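Local structure of membrane-anchored mycosin mycp1 (Mycobacterium thermoresistibile, 4HVL) at residues A[177-182]-A[246-251]; A[256-261]-A[312-317]; A[261-266]-A[282-287]; A[268-273]-A[307-312]. The protein is a membrane-anchored, subtilisin-like serine protease and an essential component of the mycobacterial ESX-1 (type VII) secretion system. All coordinates share one frame; numbering follows the deposited sequence.

Interaction 1. Residues A[177-182]-A[246-251]; sequences INISEA and VSPAWY. With ZN (zinc ion), chain B.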
# COMPACT_ATOMS: atom_id res chain seq x y z
N ILE A 177 9.05 -1.34 2.24
CA ILE A 177 8.42 -1.46 0.94
C ILE A 177 6.90 -1.32 1.08
O ILE A 177 6.23 -2.19 1.67
CB ILE A 177 8.74 -2.82 0.27
CG1 ILE A 177 10.26 -2.99 0.14
CG2 ILE A 177 8.10 -2.89 -1.11
CD1 ILE A 177 10.71 -4.33 -0.39
N ASN A 178 6.36 -0.25 0.53
CA ASN A 178 4.93 0.01 0.55
C ASN A 178 4.30 -0.52 -0.72
O ASN A 178 4.63 -0.04 -1.82
CB ASN A 178 4.68 1.52 0.64
CG ASN A 178 3.21 1.88 0.75
OD1 ASN A 178 2.63 1.93 1.84
ND2 ASN A 178 2.62 2.19 -0.36
N ILE A 179 3.41 -1.49 -0.58
CA ILE A 179 2.75 -2.09 -1.73
C ILE A 179 1.28 -1.65 -1.75
O ILE A 179 0.49 -2.05 -0.91
CB ILE A 179 2.81 -3.64 -1.69
CG1 ILE A 179 4.27 -4.10 -1.54
CG2 ILE A 179 2.18 -4.22 -2.96
CD1 ILE A 179 4.52 -5.60 -1.66
N SER A 180 0.96 -0.79 -2.71
CA SER A 180 -0.38 -0.29 -2.87
C SER A 180 -1.23 -1.30 -3.65
O SER A 180 -2.44 -1.25 -3.59
CB SER A 180 -0.40 1.07 -3.60
OG SER A 180 0.41 2.04 -2.94
N GLU A 181 -0.59 -2.22 -4.38
CA GLU A 181 -1.32 -3.20 -5.21
C GLU A 181 -2.14 -4.12 -4.29
O GLU A 181 -1.62 -4.62 -3.29
CB GLU A 181 -0.34 -4.04 -6.05
CG GLU A 181 -0.93 -5.21 -6.83
CD GLU A 181 -1.95 -4.77 -7.86
OE1 GLU A 181 -1.78 -3.73 -8.50
OE2 GLU A 181 -2.96 -5.49 -8.03
N ALA A 182 -3.40 -4.32 -4.63
CA ALA A 182 -4.22 -5.30 -3.93
C ALA A 182 -5.03 -6.02 -4.98
O ALA A 182 -6.12 -5.59 -5.33
CB ALA A 182 -5.10 -4.64 -2.89
N VAL A 246 -7.13 -11.55 -1.62
CA VAL A 246 -6.43 -10.30 -1.94
C VAL A 246 -4.93 -10.54 -1.78
O VAL A 246 -4.48 -10.99 -0.70
CB VAL A 246 -6.88 -9.14 -1.02
CG1 VAL A 246 -6.23 -7.83 -1.45
CG2 VAL A 246 -8.40 -9.00 -1.02
N SER A 247 -4.17 -10.28 -2.83
CA SER A 247 -2.72 -10.53 -2.82
C SER A 247 -1.96 -9.24 -3.14
O SER A 247 -2.35 -8.52 -4.05
CB SER A 247 -2.33 -11.59 -3.85
OG SER A 247 -0.95 -11.94 -3.75
N PRO A 248 -0.83 -8.99 -2.46
CA PRO A 248 -0.12 -9.86 -1.51
C PRO A 248 -0.62 -9.73 -0.06
O PRO A 248 0.01 -10.25 0.87
CB PRO A 248 1.31 -9.37 -1.63
CG PRO A 248 1.13 -7.90 -1.82
CD PRO A 248 -0.07 -7.76 -2.72
N ALA A 249 -1.76 -9.06 0.12
CA ALA A 249 -2.35 -8.87 1.47
C ALA A 249 -2.39 -10.15 2.31
O ALA A 249 -2.17 -10.11 3.53
CB ALA A 249 -3.77 -8.31 1.35
N TRP A 250 -2.69 -11.27 1.64
CA TRP A 250 -2.90 -12.55 2.28
C TRP A 250 -1.66 -13.28 2.73
O TRP A 250 -1.79 -14.34 3.32
CB TRP A 250 -3.77 -13.47 1.40
CG TRP A 250 -3.11 -14.18 0.23
CD1 TRP A 250 -2.17 -13.68 -0.62
CD2 TRP A 250 -3.39 -15.51 -0.23
NE1 TRP A 250 -1.84 -14.60 -1.56
CE2 TRP A 250 -2.57 -15.74 -1.35
CE3 TRP A 250 -4.23 -16.53 0.23
CZ2 TRP A 250 -2.56 -16.96 -2.04
CZ3 TRP A 250 -4.24 -17.75 -0.46
CH2 TRP A 250 -3.41 -17.95 -1.59
N TYR A 251 -0.48 -12.72 2.47
CA TYR A 251 0.77 -13.30 2.95
C TYR A 251 1.09 -12.90 4.40
O TYR A 251 2.15 -13.22 4.90
CB TYR A 251 1.95 -12.93 2.01
CG TYR A 251 1.88 -13.67 0.69
CD1 TYR A 251 2.15 -15.03 0.64
CD2 TYR A 251 1.50 -13.04 -0.48
CE1 TYR A 251 2.06 -15.73 -0.55
CE2 TYR A 251 1.41 -13.73 -1.67
CZ TYR A 251 1.69 -15.08 -1.70
OH TYR A 251 1.61 -15.80 -2.88
ZN ZN B . -0.23 -2.57 -9.07
O HOH W 1 -2.42 -6.23 -1.00
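The peptide bond between S247 and P248 is cis, and P248 meets the other chain segment with two atoms of its ring. CG lies 4.0 Å from CG2 of I179, with CD1 of the same isoleucine close behind. CD lies 3.5 Å from the backbone O of E181. I179 has CG2 anti to its backbone N and CG1 beside it (chi1 -54°), so both arms of the branch reach the proline. L162 of helix 154-171 and V196 of helix 194-206 also pack on P248. Beyond the proline the contact turns to small groups: CB of A182 touches CG1 of V246 at 3.7 Å, and CA of A182 lies 3.7 Å from O of S247. The polar link between the segments runs through a water. It donates to O of E181 at 2.9 Å and accepts a weak bond from N of A249 at 3.1 Å, so the E181 carbonyl has a polar partner beside the proline ring. The E181 side chain itself turns elsewhere: it leaves anti to the backbone N and bends at chi2 (62°), bringing OE1 to 2.0 Å from a zinc ion that H133 and T134 also bind. Next to it, S180 OG is hydrogen-bonded to D70, the predicted charge-relay aspartate. Strand 176-179 belongs to the central parallel sheet, while strand 183-186, which starts just past A182, pairs antiparallel with 244-247. A cis-proline following such a strand is also found in subtilisin, beside the S1 substrate pocket of the subtilase fold.

Interaction 2. Residues A[256-261]-A[312-317]; sequences LTVGGI and SFAAAY. With ZN (zinc ion), chain G; ACT (acetate ion), chain M.
V258 points from strand 256-261 toward the helix that begins at T311 and carries S312 as its second residue, and each of its side-chain carbons finds a piece of helix backbone. CB sits 4.0 Å from CA of A315. From there CG1, anti to the backbone N (chi1 -170°), runs along the A314 residue: it is 3.6 Å from the carbonyl O of A314 and 3.7 Å from its CB. The other branch, CG2, stays beside A315, 4.1 Å from its CA. The valine thus straddles the peptide link between two alanines, and I212 of the neighbouring strand 210-214 packs on both V258 and A315. One residue on, the strand offers backbone instead of side chain: O of G259 comes within 3.2 Å of CB of A314, a close approach, and CA of G260 lies over the same methyl. With only alanines and glycines meeting beside the valine, the axes of the short segments approach to 6.9 Å, at 118° between their directions. The first turn of the helix also carries S312, predicted to be the charge-relay serine. Its OG binds a zinc ion at 2.2 Å, which H101, an acetate and a water also ligate, and its backbone N gives a fairly straight hydrogen bond (160°) to acetate OXT. N217 ND2 is bonded to the same acetate, so the anion probably occupies the oxyanion hole, as defined in subtilisin. A helix that starts within the G-T-S serine motif and packs against the central parallel sheet is a hallmark of the subtilase fold.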
# COMPACT_ATOMS: atom_id res chain seq x y z
N LEU A 256 2.53 -6.81 6.72
CA LEU A 256 1.48 -6.18 7.51
C LEU A 256 0.45 -5.51 6.57
O LEU A 256 0.74 -4.54 5.86
CB LEU A 256 2.08 -5.16 8.47
CG LEU A 256 1.12 -4.30 9.30
CD1 LEU A 256 0.22 -5.22 10.14
CD2 LEU A 256 1.88 -3.32 10.19
N THR A 257 -0.75 -6.06 6.57
CA THR A 257 -1.82 -5.62 5.70
C THR A 257 -2.72 -4.63 6.42
O THR A 257 -3.17 -4.88 7.54
CB THR A 257 -2.61 -6.86 5.22
OG1 THR A 257 -1.74 -7.66 4.42
CG2 THR A 257 -3.85 -6.47 4.41
N VAL A 258 -2.96 -3.50 5.76
CA VAL A 258 -3.57 -2.34 6.39
C VAL A 258 -4.94 -2.00 5.77
O VAL A 258 -5.04 -1.64 4.58
CB VAL A 258 -2.65 -1.10 6.29
CG1 VAL A 258 -3.17 0.05 7.15
CG2 VAL A 258 -1.23 -1.46 6.69
N GLY A 259 -5.97 -2.07 6.61
CA GLY A 259 -7.32 -1.64 6.27
C GLY A 259 -7.53 -0.16 6.53
O GLY A 259 -6.65 0.52 7.07
N GLY A 260 -8.70 0.35 6.16
CA GLY A 260 -8.97 1.81 6.17
C GLY A 260 -9.97 2.20 7.23
O GLY A 260 -10.88 1.46 7.51
N ILE A 261 -9.75 3.37 7.84
CA ILE A 261 -10.77 4.01 8.65
C ILE A 261 -11.03 5.41 8.14
O ILE A 261 -10.18 6.01 7.45
CB ILE A 261 -10.40 4.09 10.15
CG1 ILE A 261 -9.07 4.82 10.36
CG2 ILE A 261 -10.38 2.71 10.78
CD1 ILE A 261 -9.10 5.76 11.54
N SER A 312 -4.73 2.18 -0.10
CA SER A 312 -3.35 2.55 -0.41
C SER A 312 -2.86 3.68 0.53
O SER A 312 -1.71 3.66 0.96
CB SER A 312 -3.16 2.94 -1.89
OG SER A 312 -4.15 3.85 -2.37
N PHE A 313 -3.74 4.62 0.89
CA PHE A 313 -3.38 5.69 1.83
C PHE A 313 -3.20 5.18 3.26
O PHE A 313 -2.27 5.60 3.94
CB PHE A 313 -4.35 6.87 1.73
CG PHE A 313 -4.27 7.59 0.42
CD1 PHE A 313 -3.21 8.46 0.16
CD2 PHE A 313 -5.20 7.35 -0.59
CE1 PHE A 313 -3.08 9.09 -1.06
CE2 PHE A 313 -5.07 7.98 -1.83
CZ PHE A 313 -4.00 8.85 -2.06
N ALA A 314 -4.07 4.28 3.70
CA ALA A 314 -3.87 3.59 4.97
C ALA A 314 -2.49 2.92 5.02
O ALA A 314 -1.72 3.10 5.99
CB ALA A 314 -4.96 2.56 5.19
N ALA A 315 -2.15 2.19 3.96
CA ALA A 315 -0.84 1.55 3.89
C ALA A 315 0.29 2.56 3.92
O ALA A 315 1.30 2.30 4.55
CB ALA A 315 -0.73 0.65 2.67
N ALA A 316 0.09 3.69 3.25
CA ALA A 316 1.09 4.76 3.22
C ALA A 316 1.37 5.30 4.62
O ALA A 316 2.53 5.49 4.97
CB ALA A 316 0.70 5.89 2.26
N TYR A 317 0.33 5.55 5.43
CA TYR A 317 0.59 6.01 6.82
C TYR A 317 1.42 4.98 7.61
O TYR A 317 2.34 5.37 8.33
CB TYR A 317 -0.69 6.34 7.60
CG TYR A 317 -1.34 7.59 7.13
CD1 TYR A 317 -0.83 8.82 7.47
CD2 TYR A 317 -2.47 7.55 6.34
CE1 TYR A 317 -1.41 9.98 7.01
CE2 TYR A 317 -3.07 8.70 5.89
CZ TYR A 317 -2.53 9.90 6.23
OH TYR A 317 -3.13 11.04 5.77
ZN ZN G . -5.64 3.88 -4.00
C ACT M . -5.77 1.55 -3.42
O ACT M . -5.05 1.86 -4.41
OXT ACT M . -6.33 2.43 -2.72
CH3 ACT M . -5.89 0.08 -3.11
O HOH W 2 -7.25 3.63 -5.39

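Interaction 3. Residues A[261-266]-A[282-287]; sequences IGPTGQ and PAENIT. With ACT (acetate ion), chain L.
I261, the last residue of its strand, pairs with P282 in a single parallel bridge. Its carbonyl O accepts from N of A283 at 2.9 Å, with a moderately bent N-H...O angle of 144°, and CA of P282 makes a CH...O contact with the same O at 3.5 Å. The side chain starts out away from the partner, but chi1 near 57° places CG1 between the backbone N and the carbonyl carbon, from where it reaches N of P282 at 3.9 Å. At G262 the E284 carboxylate lies against the bare alpha carbon, OE2 being 3.3 Å from CA; the glutamate chain is extended beyond CG (chi2 171°), which carries the group that far. This is the edge of the subtilase central sheet, where strand 256-261 runs beside the outermost strand 277-282 and both strands run out into loops. P263 follows, its ring crossing E284 and N285 at about a right angle: CD is 3.8 Å from OE1 of E284, and CG is 3.8 Å from OD1 of N285, whose ND2 reaches weakly to a bound acetate. W45 of helix 45-50 touches the proline as well. G262 to G265 form a type I turn, with G265 N bonded to G262 O, and N of G262 also bonds O of Q266 at 3.0 Å. That O also takes a hydrogen bond from a water, which donates at 2.6 Å to OE2 of E284, an oxygen that S268 OG grips too.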
# COMPACT_ATOMS: atom_id res chain seq x y z
N ILE A 261 -9.75 3.37 7.84
CA ILE A 261 -10.77 4.01 8.65
C ILE A 261 -11.03 5.41 8.14
O ILE A 261 -10.18 6.01 7.45
CB ILE A 261 -10.40 4.09 10.15
CG1 ILE A 261 -9.07 4.82 10.36
CG2 ILE A 261 -10.38 2.71 10.78
CD1 ILE A 261 -9.10 5.76 11.54
N GLY A 262 -12.20 5.93 8.49
CA GLY A 262 -12.61 7.29 8.18
C GLY A 262 -12.41 8.27 9.34
O GLY A 262 -11.96 7.85 10.42
N PRO A 263 -12.75 9.56 9.13
CA PRO A 263 -12.50 10.61 10.13
C PRO A 263 -13.27 10.42 11.43
O PRO A 263 -12.86 10.97 12.44
CB PRO A 263 -12.92 11.92 9.44
CG PRO A 263 -13.41 11.57 8.09
CD PRO A 263 -13.49 10.07 7.96
N THR A 264 -14.36 9.64 11.42
CA THR A 264 -15.07 9.31 12.65
C THR A 264 -14.53 8.05 13.35
O THR A 264 -15.08 7.65 14.37
CB THR A 264 -16.58 9.11 12.41
OG1 THR A 264 -16.80 7.88 11.72
CG2 THR A 264 -17.15 10.29 11.61
N GLY A 265 -13.47 7.45 12.82
CA GLY A 265 -12.84 6.27 13.42
C GLY A 265 -13.46 4.93 13.04
O GLY A 265 -13.02 3.89 13.53
N GLN A 266 -14.47 4.93 12.18
CA GLN A 266 -15.09 3.66 11.75
C GLN A 266 -14.34 3.02 10.57
O GLN A 266 -13.69 3.72 9.80
CB GLN A 266 -16.55 3.86 11.35
CG GLN A 266 -17.43 4.43 12.45
CD GLN A 266 -17.39 3.59 13.71
OE1 GLN A 266 -17.48 2.37 13.66
NE2 GLN A 266 -17.26 4.25 14.86
N PRO A 282 -5.89 6.00 8.46
CA PRO A 282 -6.82 6.85 7.72
C PRO A 282 -6.79 6.57 6.21
O PRO A 282 -5.71 6.41 5.63
CB PRO A 282 -6.31 8.24 8.01
CG PRO A 282 -5.77 8.11 9.40
CD PRO A 282 -5.03 6.81 9.34
N ALA A 283 -7.97 6.51 5.62
CA ALA A 283 -8.13 6.11 4.22
C ALA A 283 -9.21 6.92 3.47
O ALA A 283 -9.50 6.62 2.31
CB ALA A 283 -8.48 4.63 4.18
N GLU A 284 -9.79 7.93 4.12
CA GLU A 284 -10.87 8.73 3.54
C GLU A 284 -10.57 10.22 3.71
O GLU A 284 -9.88 10.63 4.65
CB GLU A 284 -12.21 8.43 4.24
CG GLU A 284 -12.67 6.98 4.22
CD GLU A 284 -13.88 6.74 5.11
OE1 GLU A 284 -14.70 7.68 5.32
OE2 GLU A 284 -14.01 5.63 5.64
N ASN A 285 -11.08 11.04 2.78
CA ASN A 285 -11.00 12.51 2.89
C ASN A 285 -9.56 12.94 3.14
O ASN A 285 -9.26 13.74 4.04
CB ASN A 285 -11.96 13.01 3.98
CG ASN A 285 -13.42 12.71 3.67
OD1 ASN A 285 -14.07 11.92 4.36
ND2 ASN A 285 -13.95 13.35 2.64
N ILE A 286 -8.68 12.38 2.31
CA ILE A 286 -7.24 12.53 2.45
C ILE A 286 -6.75 13.83 1.77
O ILE A 286 -7.29 14.27 0.74
CB ILE A 286 -6.51 11.28 1.88
CG1 ILE A 286 -6.85 10.02 2.70
CG2 ILE A 286 -5.00 11.46 1.81
CD1 ILE A 286 -6.57 10.12 4.18
N THR A 287 -5.78 14.47 2.41
CA THR A 287 -5.01 15.56 1.81
C THR A 287 -3.63 15.03 1.53
O THR A 287 -3.05 14.31 2.35
CB THR A 287 -4.94 16.74 2.77
OG1 THR A 287 -6.27 17.22 2.98
CG2 THR A 287 -4.07 17.87 2.24
C ACT L . -11.91 16.74 1.95
O ACT L . -10.92 17.38 2.40
OXT ACT L . -11.82 15.60 1.39
CH3 ACT L . -13.27 17.37 2.09
O HOH W 3 -15.40 5.37 7.85

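Interaction 4. Residues A[268-273]-A[307-312]; sequences SNFSMS and PVAGTS. With ZN (zinc ion), chain G; ACT (acetate ion), chain M.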
# COMPACT_ATOMS: atom_id res chain seq x y z
N SER A 268 -13.73 1.90 7.03
CA SER A 268 -14.20 2.39 5.74
C SER A 268 -15.00 1.28 5.05
O SER A 268 -14.56 0.12 5.02
CB SER A 268 -13.00 2.75 4.86
OG SER A 268 -12.13 3.73 5.44
N ASN A 269 -16.14 1.64 4.46
CA ASN A 269 -17.00 0.63 3.83
C ASN A 269 -16.48 0.02 2.54
O ASN A 269 -16.99 -1.00 2.08
CB ASN A 269 -18.43 1.15 3.62
CG ASN A 269 -18.52 2.36 2.69
OD1 ASN A 269 -17.53 2.81 2.10
ND2 ASN A 269 -19.72 2.90 2.58
N PHE A 270 -15.45 0.61 1.96
CA PHE A 270 -14.80 0.01 0.81
C PHE A 270 -13.60 -0.87 1.19
O PHE A 270 -12.99 -1.50 0.33
CB PHE A 270 -14.36 1.11 -0.15
CG PHE A 270 -13.51 2.16 0.50
CD1 PHE A 270 -12.16 1.92 0.76
CD2 PHE A 270 -14.06 3.39 0.85
CE1 PHE A 270 -11.37 2.90 1.35
CE2 PHE A 270 -13.28 4.37 1.46
CZ PHE A 270 -11.94 4.12 1.71
N SER A 271 -13.24 -0.92 2.47
CA SER A 271 -12.01 -1.62 2.87
C SER A 271 -12.26 -3.13 2.82
O SER A 271 -13.20 -3.62 3.43
CB SER A 271 -11.58 -1.18 4.27
OG SER A 271 -10.24 -1.56 4.55
N MET A 272 -11.43 -3.85 2.08
CA MET A 272 -11.55 -5.30 1.94
C MET A 272 -11.13 -6.01 3.23
O MET A 272 -9.99 -5.90 3.68
CB MET A 272 -10.67 -5.80 0.78
CG MET A 272 -11.32 -5.67 -0.60
SD MET A 272 -12.76 -6.76 -0.86
CE MET A 272 -11.97 -8.34 -0.62
N SER A 273 -12.07 -6.75 3.81
CA SER A 273 -11.81 -7.48 5.04
C SER A 273 -11.24 -8.84 4.73
O SER A 273 -11.54 -9.43 3.67
CB SER A 273 -13.12 -7.67 5.85
OG SER A 273 -13.96 -8.64 5.23
N PRO A 307 -13.34 12.46 -3.48
CA PRO A 307 -12.30 12.66 -2.48
C PRO A 307 -11.08 11.81 -2.78
O PRO A 307 -11.17 10.85 -3.55
CB PRO A 307 -12.96 12.22 -1.16
CG PRO A 307 -14.43 12.12 -1.45
CD PRO A 307 -14.56 11.83 -2.91
N VAL A 308 -9.95 12.16 -2.20
CA VAL A 308 -8.78 11.30 -2.20
C VAL A 308 -9.02 10.24 -1.11
O VAL A 308 -9.15 10.56 0.08
CB VAL A 308 -7.50 12.10 -1.87
CG1 VAL A 308 -6.29 11.20 -1.81
CG2 VAL A 308 -7.29 13.23 -2.88
N ALA A 309 -9.11 8.97 -1.51
CA ALA A 309 -9.42 7.89 -0.60
C ALA A 309 -8.86 6.54 -1.06
O ALA A 309 -8.56 6.34 -2.22
CB ALA A 309 -10.93 7.79 -0.43
N GLY A 310 -8.75 5.61 -0.11
CA GLY A 310 -8.40 4.24 -0.46
C GLY A 310 -7.48 3.60 0.55
O GLY A 310 -6.79 4.28 1.32
N THR A 311 -7.46 2.27 0.56
CA THR A 311 -6.56 1.55 1.44
C THR A 311 -5.07 1.75 1.12
O THR A 311 -4.23 1.54 1.99
CB THR A 311 -6.88 0.05 1.52
OG1 THR A 311 -6.90 -0.52 0.21
CG2 THR A 311 -8.25 -0.14 2.18
N SER A 312 -4.73 2.18 -0.10
CA SER A 312 -3.35 2.55 -0.41
C SER A 312 -2.86 3.68 0.53
O SER A 312 -1.71 3.66 0.96
CB SER A 312 -3.16 2.94 -1.89
OG SER A 312 -4.15 3.85 -2.37
ZN ZN G . -5.64 3.88 -4.00
C ACT M . -5.77 1.55 -3.42
O ACT M . -5.05 1.86 -4.41
OXT ACT M . -6.33 2.43 -2.72
CH3 ACT M . -5.89 0.08 -3.11
O HOH W 2 -7.25 3.63 -5.39
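F270 packs its ring obliquely against the loop that leads into the helix starting at T311. CE1 is 3.7 Å from CA of G310 and 4.0 Å from N of T311, while CZ lies 4.4 Å from CB of A309. The ring gets there through chi1 near 54°, which sets CG between the backbone N and the carbonyl carbon. CB of S268, the first residue of the type I turn S268-S271, sits above one face of the ring, offset toward the rim. At the last residue of that turn, S271 OG lies 3.4 Å from CG2 of T311 and accepts a hydrogen bond from N of G260, so the hydroxyl is tied to the sheet while it touches the threonine. T311 divides its two branches: CG2 stands beside its backbone N and faces S271, whereas OG1 (chi1 55°) hydrogen-bonds to N217 OD1 and comes within 3.5 Å of the acetate methyl CH3. G310, at the N-cap, lets that acetate approach the chain closely, with OXT 3.6 Å from its CA, and its backbone N is bonded to A283. F270 also touches N217. Taken together, the apolar ring and the threonine methyl pack beside a polar site. The hydroxyl of T311, held on the amide oxygen of N217, would fix the rotation of that amide and leave its ND2 directed at the acetate, consistent with a second-shell part in the oxyanion hole.

From the N terminus, interaction 1 comes first, closing a loop of 63 residues between 177-182 and 246-251; it finishes before the others open. Interaction 2 then closes the long loop from strand 256-261 to helix 311-328. Interactions 3 and 4 both lie inside that loop and cross each other, their segments alternating along the chain. Side-to-side links bind the set: A249 O to T257 OG1 joins interactions 1 and 2, G260 O to S268 N joins 2 and 4, V246 CG2 packs on M272 CE between 1 and 4, and 3 and 4 are hydrogen-bonded to each other. Central sheet, its edge loops and the start of the serine helix thus form one block.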